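Local coordinates for protein multicopper oxidase (Arthrobacter sp. FB24, PDB 3GDC) that probably oxidises phenolic or similar substrates and passes the electrons through bound copper ions to dioxygen, as a two-domain, laccase-like enzyme that assembles as a trimer, at residues F20-T25 with T67-E72; L34-I39 with R77-N82; L258-P263 with G282-S287. All blocks are in the same frame, centred on the assembly; numbering follows the deposited sequence.

Interaction 1: residues F20-T25 with T67-E72; sequences FDRGRT and TLWARE
Asp21 bridges Leu68 in a short parallel beta pairing, with the Phe20 ring beside Thr67, which lays the strand 20-27 against the strand 67-71 in the N-terminal cupredoxin-like domain. At Phe20 the ring brings CD1 to 3.9 Å from Thr67 CG2, and it also meets the five-membered ring of Trp69 obliquely, the planes turned 81° apart. Asp21 supplies both backbone bonds of the pair. Its N donates to Thr67 O at 2.8 Å, and its O accepts from Trp69 N at 3.0 Å, a donor that sits well above the carbonyl plane; the same oxygen also takes the indole N-H of Trp37. Arg22 then leaves the strand. Its chain, extended from CG to NE, passes over one face of the indole, bringing CG to 3.5 Å from Trp69 CE3 and CZ to 4.8 Å from the centroid of the five-membered ring, a cation-pi contact. Trp69 holds its CG anti to the backbone N (chi1 -175°), which carries the indole to both neighbours. A leucine in place of Trp69 would probably leave the Arg22 guanidinium without its aromatic face and open a gap beside the Phe20 ring. At Gly23, whose positive phi suits glycine, the chain turns away from the strand 67-71, and an Asx turn secures the bend: Asp21 OD1 accepts from Gly23 N at 3.0 Å.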
loop_
_atom_site.group_PDB
_atom_site.type_symbol
_atom_site.label_atom_id
_atom_site.label_comp_id
_atom_site.label_asym_id
_atom_site.label_seq_id
_atom_site.Cartn_x
_atom_site.Cartn_y
_atom_site.Cartn_z
ATOM N N PHE A 20 -2.288 20.168 20.274
ATOM C CA PHE A 20 -2.951 18.992 20.827
ATOM C C PHE A 20 -3.979 19.454 21.859
ATOM O O PHE A 20 -3.629 20.024 22.904
ATOM C CB PHE A 20 -1.930 18.023 21.428
ATOM C CG PHE A 20 -0.999 17.433 20.400
ATOM C CD1 PHE A 20 -1.344 16.269 19.727
ATOM C CD2 PHE A 20 0.194 18.076 20.076
ATOM C CE1 PHE A 20 -0.496 15.728 18.759
ATOM C CE2 PHE A 20 1.045 17.554 19.104
ATOM C CZ PHE A 20 0.701 16.377 18.447
ATOM N N ASP A 21 -5.244 19.255 21.519
ATOM C CA ASP A 21 -6.339 19.723 22.344
ATOM C C ASP A 21 -6.640 18.699 23.445
ATOM O O ASP A 21 -7.240 17.644 23.210
ATOM C CB ASP A 21 -7.573 20.030 21.484
ATOM C CG ASP A 21 -8.633 20.837 22.238
ATOM O OD1 ASP A 21 -8.731 20.706 23.477
ATOM O OD2 ASP A 21 -9.369 21.608 21.583
ATOM N N ARG A 22 -6.194 19.024 24.653
ATOM C CA ARG A 22 -6.344 18.127 25.802
ATOM C C ARG A 22 -7.710 18.243 26.488
ATOM O O ARG A 22 -7.999 17.507 27.433
ATOM C CB ARG A 22 -5.190 18.335 26.780
ATOM C CG ARG A 22 -3.846 17.896 26.186
ATOM C CD ARG A 22 -2.662 18.265 27.055
ATOM N NE ARG A 22 -1.411 17.804 26.445
ATOM C CZ ARG A 22 -0.819 18.360 25.385
ATOM N NH1 ARG A 22 -1.344 19.432 24.780
ATOM N NH2 ARG A 22 0.313 17.838 24.925
ATOM N N GLY A 23 -8.550 19.143 25.990
ATOM C CA GLY A 23 -9.923 19.276 26.478
ATOM C C GLY A 23 -9.997 19.894 27.860
ATOM O O GLY A 23 -9.034 20.506 28.338
ATOM N N ARG A 24 -11.151 19.744 28.499
ATOM C CA ARG A 24 -11.289 20.119 29.898
ATOM C C ARG A 24 -11.443 18.857 30.730
ATOM O O ARG A 24 -12.155 17.925 30.348
ATOM C CB ARG A 24 -12.453 21.091 30.120
ATOM C CG ARG A 24 -13.787 20.619 29.606
ATOM C CD ARG A 24 -14.871 21.634 29.936
ATOM N NE ARG A 24 -16.169 21.177 29.454
ATOM C CZ ARG A 24 -16.659 21.448 28.250
ATOM N NH1 ARG A 24 -15.966 22.190 27.394
ATOM N NH2 ARG A 24 -17.848 20.972 27.904
ATOM N N THR A 25 -10.732 18.812 31.850
ATOM C CA THR A 25 -10.653 17.596 32.641
ATOM C C THR A 25 -11.248 17.770 34.031
ATOM O O THR A 25 -11.290 18.874 34.575
ATOM C CB THR A 25 -9.201 17.111 32.803
ATOM O OG1 THR A 25 -8.395 18.183 33.302
ATOM C CG2 THR A 25 -8.634 16.636 31.464
ATOM N N THR A 67 -7.270 18.524 16.888
ATOM C CA THR A 67 -6.562 17.293 17.178
ATOM C C THR A 67 -6.833 16.960 18.644
ATOM O O THR A 67 -6.317 17.628 19.541
ATOM C CB THR A 67 -5.054 17.432 16.924
ATOM O OG1 THR A 67 -4.852 17.823 15.553
ATOM C CG2 THR A 67 -4.357 16.107 17.181
ATOM N N LEU A 68 -7.672 15.957 18.877
ATOM C CA LEU A 68 -8.028 15.573 20.246
ATOM C C LEU A 68 -6.931 14.704 20.840
ATOM O O LEU A 68 -6.414 13.798 20.174
ATOM C CB LEU A 68 -9.389 14.854 20.274
ATOM C CG LEU A 68 -10.558 15.515 19.530
ATOM C CD1 LEU A 68 -11.798 14.656 19.691
ATOM C CD2 LEU A 68 -10.850 16.953 19.964
ATOM N N TRP A 69 -6.559 14.990 22.086
ATOM C CA TRP A 69 -5.505 14.247 22.773
ATOM C C TRP A 69 -6.052 13.698 24.094
ATOM O O TRP A 69 -6.676 14.428 24.857
ATOM C CB TRP A 69 -4.308 15.167 23.045
ATOM C CG TRP A 69 -3.118 14.463 23.642
ATOM C CD1 TRP A 69 -2.030 13.975 22.968
ATOM C CD2 TRP A 69 -2.912 14.138 25.024
ATOM N NE1 TRP A 69 -1.149 13.384 23.850
ATOM C CE2 TRP A 69 -1.671 13.467 25.117
ATOM C CE3 TRP A 69 -3.651 14.365 26.198
ATOM C CZ2 TRP A 69 -1.152 13.011 26.339
ATOM C CZ3 TRP A 69 -3.136 13.907 27.410
ATOM C CH2 TRP A 69 -1.900 13.239 27.470
ATOM N N ALA A 70 -5.831 12.415 24.340
ATOM C CA ALA A 70 -6.229 11.801 25.612
ATOM C C ALA A 70 -5.178 10.806 26.067
ATOM O O ALA A 70 -4.299 10.422 25.296
ATOM C CB ALA A 70 -7.572 11.128 25.466
ATOM N N ARG A 71 -5.254 10.399 27.334
ATOM C CA ARG A 71 -4.429 9.311 27.817
ATOM C C ARG A 71 -5.243 8.020 27.879
ATOM O O ARG A 71 -6.425 8.037 28.230
ATOM C CB ARG A 71 -3.876 9.661 29.192
ATOM C CG ARG A 71 -2.693 8.834 29.613
ATOM C CD ARG A 71 -2.837 8.552 31.081
ATOM N NE ARG A 71 -1.574 8.627 31.801
ATOM C CZ ARG A 71 -1.484 8.612 33.128
ATOM N NH1 ARG A 71 -2.585 8.523 33.864
ATOM N NH2 ARG A 71 -0.298 8.692 33.715
ATOM N N GLU A 72 -4.595 6.909 27.539
ATOM C CA GLU A 72 -5.218 5.593 27.521
ATOM C C GLU A 72 -6.060 5.375 28.781
ATOM O O GLU A 72 -5.582 5.566 29.896
ATOM C CB GLU A 72 -4.147 4.509 27.411
ATOM C CG GLU A 72 -4.687 3.104 27.273
ATOM C CD GLU A 72 -3.598 2.035 27.317
ATOM O OE1 GLU A 72 -2.402 2.351 27.538
ATOM O OE2 GLU A 72 -3.951 0.856 27.136
#

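Interaction 2: residues L34-I39 with R77-N82; sequences LREWDI and RIHFTN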
loop_
_atom_site.group_PDB
_atom_site.type_symbol
_atom_site.label_atom_id
_atom_site.label_comp_id
_atom_site.label_asym_id
_atom_site.label_seq_id
_atom_site.Cartn_x
_atom_site.Cartn_y
_atom_site.Cartn_z
ATOM N N LEU A 34 -11.912 12.419 33.494
ATOM C CA LEU A 34 -12.993 12.680 32.553
ATOM C C LEU A 34 -12.575 13.859 31.685
ATOM O O LEU A 34 -12.350 14.961 32.183
ATOM C CB LEU A 34 -14.301 12.990 33.287
ATOM C CG LEU A 34 -15.498 13.397 32.412
ATOM C CD1 LEU A 34 -15.962 12.250 31.504
ATOM C CD2 LEU A 34 -16.656 13.896 33.268
ATOM N N ARG A 35 -12.471 13.623 30.379
ATOM C CA ARG A 35 -11.940 14.627 29.467
ATOM C C ARG A 35 -13.029 14.990 28.464
ATOM O O ARG A 35 -13.631 14.100 27.865
ATOM C CB ARG A 35 -10.706 14.048 28.764
ATOM C CG ARG A 35 -9.840 15.047 28.067
ATOM C CD ARG A 35 -8.624 14.348 27.438
ATOM N NE ARG A 35 -7.730 13.740 28.423
ATOM C CZ ARG A 35 -6.767 14.382 29.085
ATOM N NH1 ARG A 35 -6.539 15.672 28.877
ATOM N NH2 ARG A 35 -6.014 13.717 29.959
ATOM N N GLU A 36 -13.288 16.281 28.290
ATOM C CA GLU A 36 -14.424 16.739 27.471
ATOM C C GLU A 36 -14.082 17.833 26.470
ATOM O O GLU A 36 -13.262 18.708 26.731
ATOM C CB GLU A 36 -15.573 17.235 28.353
ATOM C CG GLU A 36 -15.927 16.291 29.476
ATOM C CD GLU A 36 -17.009 16.845 30.354
ATOM O OE1 GLU A 36 -18.140 17.011 29.855
ATOM O OE2 GLU A 36 -16.724 17.110 31.544
ATOM N N TRP A 37 -14.754 17.796 25.324
ATOM C CA TRP A 37 -14.565 18.822 24.311
ATOM C C TRP A 37 -15.905 19.253 23.763
ATOM O O TRP A 37 -16.845 18.458 23.713
ATOM C CB TRP A 37 -13.756 18.280 23.133
ATOM C CG TRP A 37 -12.367 17.820 23.414
ATOM C CD1 TRP A 37 -11.229 18.552 23.292
ATOM C CD2 TRP A 37 -11.958 16.500 23.803
ATOM N NE1 TRP A 37 -10.136 17.780 23.595
ATOM C CE2 TRP A 37 -10.552 16.515 23.909
ATOM C CE3 TRP A 37 -12.645 15.309 24.081
ATOM C CZ2 TRP A 37 -9.814 15.387 24.276
ATOM C CZ3 TRP A 37 -11.913 14.182 24.446
ATOM C CH2 TRP A 37 -10.508 14.230 24.533
ATOM N N ASP A 38 -15.979 20.503 23.319
ATOM C CA ASP A 38 -17.116 20.969 22.530
ATOM C C ASP A 38 -16.679 21.088 21.080
ATOM O O ASP A 38 -15.702 21.785 20.777
ATOM C CB ASP A 38 -17.595 22.343 23.002
ATOM C CG ASP A 38 -17.930 22.368 24.469
ATOM O OD1 ASP A 38 -18.552 21.404 24.945
ATOM O OD2 ASP A 38 -17.562 23.354 25.141
ATOM N N ILE A 39 -17.403 20.415 20.193
ATOM C CA ILE A 39 -17.086 20.421 18.767
ATOM C C ILE A 39 -18.348 20.848 18.028
ATOM O O ILE A 39 -19.437 20.303 18.265
ATOM C CB ILE A 39 -16.589 19.020 18.291
ATOM C CG1 ILE A 39 -15.257 18.654 18.980
ATOM C CG2 ILE A 39 -16.459 18.968 16.763
ATOM C CD1 ILE A 39 -14.577 17.361 18.479
ATOM N N ARG A 77 -15.870 12.589 26.571
ATOM C CA ARG A 77 -17.148 13.149 26.144
ATOM C C ARG A 77 -16.896 14.204 25.079
ATOM O O ARG A 77 -16.173 15.183 25.315
ATOM C CB ARG A 77 -17.903 13.780 27.320
ATOM C CG ARG A 77 -18.395 12.780 28.347
ATOM C CD ARG A 77 -19.227 13.473 29.414
ATOM N NE ARG A 77 -19.517 12.557 30.512
ATOM C CZ ARG A 77 -19.931 12.933 31.719
ATOM N NH1 ARG A 77 -20.102 14.221 32.004
ATOM N NH2 ARG A 77 -20.165 12.017 32.644
ATOM N N ILE A 78 -17.486 13.996 23.906
ATOM C CA ILE A 78 -17.444 14.992 22.846
ATOM C C ILE A 78 -18.836 15.546 22.647
ATOM O O ILE A 78 -19.725 14.832 22.190
ATOM C CB ILE A 78 -16.927 14.393 21.520
ATOM C CG1 ILE A 78 -15.500 13.844 21.695
ATOM C CG2 ILE A 78 -17.032 15.410 20.392
ATOM C CD1 ILE A 78 -14.453 14.884 21.757
ATOM N N HIS A 79 -19.013 16.812 23.008
ATOM C CA HIS A 79 -20.305 17.492 22.909
ATOM C C HIS A 79 -20.401 18.120 21.536
ATOM O O HIS A 79 -19.847 19.198 21.289
ATOM C CB HIS A 79 -20.428 18.569 23.995
ATOM C CG HIS A 79 -20.167 18.052 25.374
ATOM N ND1 HIS A 79 -21.092 17.306 26.071
ATOM C CD2 HIS A 79 -19.079 18.148 26.175
ATOM C CE1 HIS A 79 -20.586 16.962 27.243
ATOM N NE2 HIS A 79 -19.364 17.459 27.330
ATOM N N PHE A 80 -21.088 17.418 20.646
ATOM C CA PHE A 80 -21.211 17.802 19.249
ATOM C C PHE A 80 -22.465 18.631 19.025
ATOM O O PHE A 80 -23.549 18.251 19.468
ATOM C CB PHE A 80 -21.259 16.541 18.373
ATOM C CG PHE A 80 -21.388 16.825 16.898
ATOM C CD1 PHE A 80 -20.508 17.699 16.259
ATOM C CD2 PHE A 80 -22.374 16.193 16.143
ATOM C CE1 PHE A 80 -20.614 17.946 14.882
ATOM C CE2 PHE A 80 -22.490 16.430 14.774
ATOM C CZ PHE A 80 -21.611 17.311 14.141
ATOM N N THR A 81 -22.309 19.773 18.360
ATOM C CA THR A 81 -23.448 20.562 17.885
ATOM C C THR A 81 -23.310 20.763 16.381
ATOM O O THR A 81 -22.222 21.087 15.888
ATOM C CB THR A 81 -23.553 21.933 18.591
ATOM O OG1 THR A 81 -23.744 21.737 19.993
ATOM C CG2 THR A 81 -24.736 22.760 18.046
ATOM N N ASN A 82 -24.405 20.550 15.659
ATOM C CA ASN A 82 -24.413 20.764 14.219
ATOM C C ASN A 82 -24.958 22.151 13.925
ATOM O O ASN A 82 -26.161 22.388 14.031
ATOM C CB ASN A 82 -25.232 19.684 13.484
ATOM C CG ASN A 82 -25.165 19.839 11.971
ATOM O OD1 ASN A 82 -24.487 20.737 11.463
ATOM N ND2 ASN A 82 -25.865 18.972 11.246
#
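Glu36 and His79 meet through a histidine-carboxylate hydrogen bond on one face of a parallel strand pair. His79 NE2 donates to Glu36 OE1 over 2.8 Å, with the oxygen only 4° out of the imidazole plane and approached on the anti side of the carboxylate. Glu36 and Arg77 run side by side, yet their charges stop short of a salt bridge, Glu36 OE1 lying 4.0 Å from Arg77 NH1; the arginine would nevertheless tend to favour the ionised carboxylate. Over the centre of one face of the Arg77 guanidinium sits Leu34 CD2, 3.7 Å from CZ of that arginine, a position the leucine reaches with CG anti to the backbone N (chi1 175°). Trp37, Ile39, Ile78 and Phe80 occupy the other face of the sheet, where Ile39 CD1 packs on Ile78 CG2 at 3.7 Å. Between the two faces, five backbone bonds run in parallel register from Arg77 N to Arg35 O through to Thr81 N to Ile39 O, the latter 2.9 Å long.

A second shell fixes these groups. Thr118 OG1 bonds His79 ND1, so both imidazole nitrogens are engaged and the ring's rotation is set, while Asp38 forms a salt bridge with Arg24. In the N-terminal cupredoxin-like domain, the strand 75-82 lies between 33-49 and the antiparallel 116-122, 33-49 also pairs with 20-27, and Leu68 of the strand 67-71 packs against Trp37 and Ile78.

Interaction 3: residues L258-P263 with G282-S287; sequences LRFPYP and GFFEVS
In 282-287, Phe284 is the first to touch 258-263, offering a ring face to the end of Phe260. The CZ atom of Phe260 stands over that face toward its rim, 3.6 Å from Phe284 CG, and the two rings are tilted 42° to each other with centroids 4.9 Å apart. Phe260 is held from within its own segment too, since Leu258 CD1 lies over one face of its ring. Ile223 touches both phenylalanines, and Phe268 meets the Phe284 ring.

The contact lies in the C-terminal cupredoxin-like domain, a beta sandwich, where the connection between the strands 253-258 and 264-269 passes from one sheet to the other and Phe260 fills the interior along the way. Two residues on, Val286 points toward this loop, and both its methyls lie against Phe260. Its CG2 packs on the Phe260 ring, 3.6 Å from CD1. The other methyl, CG1, is anti to the backbone N (chi1 -174°) and touches Phe260 CB while also coming to 3.4 Å from Tyr262 O. The carbonyl O of Val286 lies 3.3 Å from Pro263 CA, with Pro263 CB close by. On the outer side of the loop, Pro261 and Tyr262 pack against Val95 and His96 of a second subunit. Pro263 CB approaches Ser287 C at 4.4 Å, near the C-terminus of the chain.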
loop_
_atom_site.group_PDB
_atom_site.type_symbol
_atom_site.label_atom_id
_atom_site.label_comp_id
_atom_site.label_asym_id
_atom_site.label_seq_id
_atom_site.Cartn_x
_atom_site.Cartn_y
_atom_site.Cartn_z
ATOM N N LEU A 258 12.055 10.419 14.341
ATOM C CA LEU A 258 13.412 10.630 13.856
ATOM C C LEU A 258 14.199 11.694 14.615
ATOM O O LEU A 258 13.638 12.482 15.365
ATOM C CB LEU A 258 13.399 10.940 12.355
ATOM C CG LEU A 258 12.872 12.285 11.860
ATOM C CD1 LEU A 258 13.288 12.416 10.404
ATOM C CD2 LEU A 258 11.364 12.378 11.978
ATOM N N ARG A 259 15.517 11.688 14.406
ATOM C CA ARG A 259 16.401 12.756 14.864
ATOM C C ARG A 259 17.161 13.240 13.631
ATOM O O ARG A 259 17.781 12.432 12.941
ATOM C CB ARG A 259 17.396 12.237 15.907
ATOM C CG ARG A 259 16.760 11.564 17.101
ATOM C CD ARG A 259 17.818 10.966 18.028
ATOM N NE ARG A 259 17.217 10.383 19.235
ATOM C CZ ARG A 259 17.015 11.042 20.376
ATOM N NH1 ARG A 259 17.364 12.321 20.496
ATOM N NH2 ARG A 259 16.464 10.415 21.413
ATOM N N PHE A 260 17.102 14.540 13.352
ATOM C CA PHE A 260 17.783 15.113 12.185
ATOM C C PHE A 260 19.266 15.321 12.510
ATOM O O PHE A 260 19.589 16.117 13.391
ATOM C CB PHE A 260 17.160 16.450 11.810
ATOM C CG PHE A 260 15.780 16.347 11.220
ATOM C CD1 PHE A 260 15.601 16.370 9.838
ATOM C CD2 PHE A 260 14.655 16.268 12.042
ATOM C CE1 PHE A 260 14.322 16.292 9.278
ATOM C CE2 PHE A 260 13.370 16.195 11.487
ATOM C CZ PHE A 260 13.203 16.207 10.111
ATOM N N PRO A 261 20.163 14.592 11.816
ATOM C CA PRO A 261 21.592 14.650 12.160
ATOM C C PRO A 261 22.310 15.921 11.698
ATOM O O PRO A 261 23.376 16.233 12.238
ATOM C CB PRO A 261 22.173 13.429 11.439
ATOM C CG PRO A 261 21.286 13.248 10.257
ATOM C CD PRO A 261 19.904 13.646 10.716
ATOM N N TYR A 262 21.738 16.643 10.733
ATOM C CA TYR A 262 22.407 17.793 10.117
ATOM C C TYR A 262 21.504 19.023 10.030
ATOM O O TYR A 262 20.317 18.893 9.753
ATOM C CB TYR A 262 22.925 17.426 8.712
ATOM C CG TYR A 262 23.974 16.344 8.713
ATOM C CD1 TYR A 262 25.215 16.557 9.320
ATOM C CD2 TYR A 262 23.736 15.100 8.113
ATOM C CE1 TYR A 262 26.186 15.576 9.340
ATOM C CE2 TYR A 262 24.715 14.100 8.121
ATOM C CZ TYR A 262 25.941 14.350 8.747
ATOM O OH TYR A 262 26.933 13.391 8.783
ATOM N N PRO A 263 22.067 20.229 10.264
ATOM C CA PRO A 263 21.264 21.447 10.155
ATOM C C PRO A 263 20.955 21.764 8.698
ATOM O O PRO A 263 21.608 21.215 7.805
ATOM C CB PRO A 263 22.177 22.520 10.759
ATOM C CG PRO A 263 23.557 22.010 10.505
ATOM C CD PRO A 263 23.467 20.522 10.627
ATOM N N GLY A 282 6.706 20.593 1.469
ATOM C CA GLY A 282 7.222 21.600 2.390
ATOM C C GLY A 282 8.677 21.329 2.733
ATOM O O GLY A 282 9.321 20.476 2.114
ATOM N N PHE A 283 9.187 22.071 3.714
ATOM C CA PHE A 283 10.532 21.870 4.236
ATOM C C PHE A 283 10.515 21.730 5.745
ATOM O O PHE A 283 9.696 22.369 6.422
ATOM C CB PHE A 283 11.415 23.086 3.950
ATOM C CG PHE A 283 11.706 23.306 2.503
ATOM C CD1 PHE A 283 12.639 22.510 1.840
ATOM C CD2 PHE A 283 11.073 24.332 1.810
ATOM C CE1 PHE A 283 12.924 22.725 0.486
ATOM C CE2 PHE A 283 11.355 24.557 0.464
ATOM C CZ PHE A 283 12.275 23.750 -0.197
ATOM N N PHE A 284 11.443 20.923 6.253
ATOM C CA PHE A 284 11.919 21.064 7.633
ATOM C C PHE A 284 13.109 22.012 7.616
ATOM O O PHE A 284 13.949 21.951 6.712
ATOM C CB PHE A 284 12.380 19.732 8.211
ATOM C CG PHE A 284 11.259 18.826 8.608
ATOM C CD1 PHE A 284 10.764 18.837 9.908
ATOM C CD2 PHE A 284 10.697 17.955 7.674
ATOM C CE1 PHE A 284 9.713 17.987 10.263
ATOM C CE2 PHE A 284 9.649 17.100 8.031
ATOM C CZ PHE A 284 9.166 17.119 9.329
ATOM N N GLU A 285 13.157 22.899 8.602
ATOM C CA GLU A 285 14.322 23.755 8.824
ATOM C C GLU A 285 14.978 23.320 10.133
ATOM O O GLU A 285 14.417 23.511 11.217
ATOM C CB GLU A 285 13.902 25.225 8.873
ATOM C CG GLU A 285 15.071 26.197 9.086
ATOM C CD GLU A 285 15.951 26.327 7.862
ATOM O OE1 GLU A 285 15.491 26.921 6.861
ATOM O OE2 GLU A 285 17.109 25.842 7.901
ATOM N N VAL A 286 16.151 22.704 10.023
ATOM C CA VAL A 286 16.833 22.110 11.167
ATOM C C VAL A 286 17.885 23.093 11.665
ATOM O O VAL A 286 18.797 23.458 10.922
ATOM C CB VAL A 286 17.511 20.764 10.808
ATOM C CG1 VAL A 286 18.095 20.092 12.058
ATOM C CG2 VAL A 286 16.535 19.823 10.108
ATOM N N SER A 287 17.738 23.530 12.909
ATOM C CA SER A 287 18.683 24.464 13.513
ATOM C C SER A 287 19.789 23.693 14.216
ATOM O O SER A 287 19.544 22.626 14.778
ATOM C CB SER A 287 17.962 25.395 14.490
ATOM O OG SER A 287 17.380 24.658 15.550
#

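How the interactions relate
Interactions 1 and 2 belong to one sheet of the N-terminal domain and touch directly: the strands 20-27 and 33-49 are neighbours, Arg24 O probably accepts from Glu36 N at 2.9 Å, and Arg22 O from Arg35 NH1. Both are parallel pairings and both are partly buried, but interaction 2 has the longer ladder, with a polar outer face over a buried apolar one, whereas interaction 1 is brief and ends in an exposed arginine on an indole. Interaction 3 is remote, its centre about 36 Å from that of interaction 2. There a loop meets a strand through apolar side chains, again partly buried: Phe260, Phe284 and Val286 are buried, Pro263 exposed, and a second subunit packs nearby.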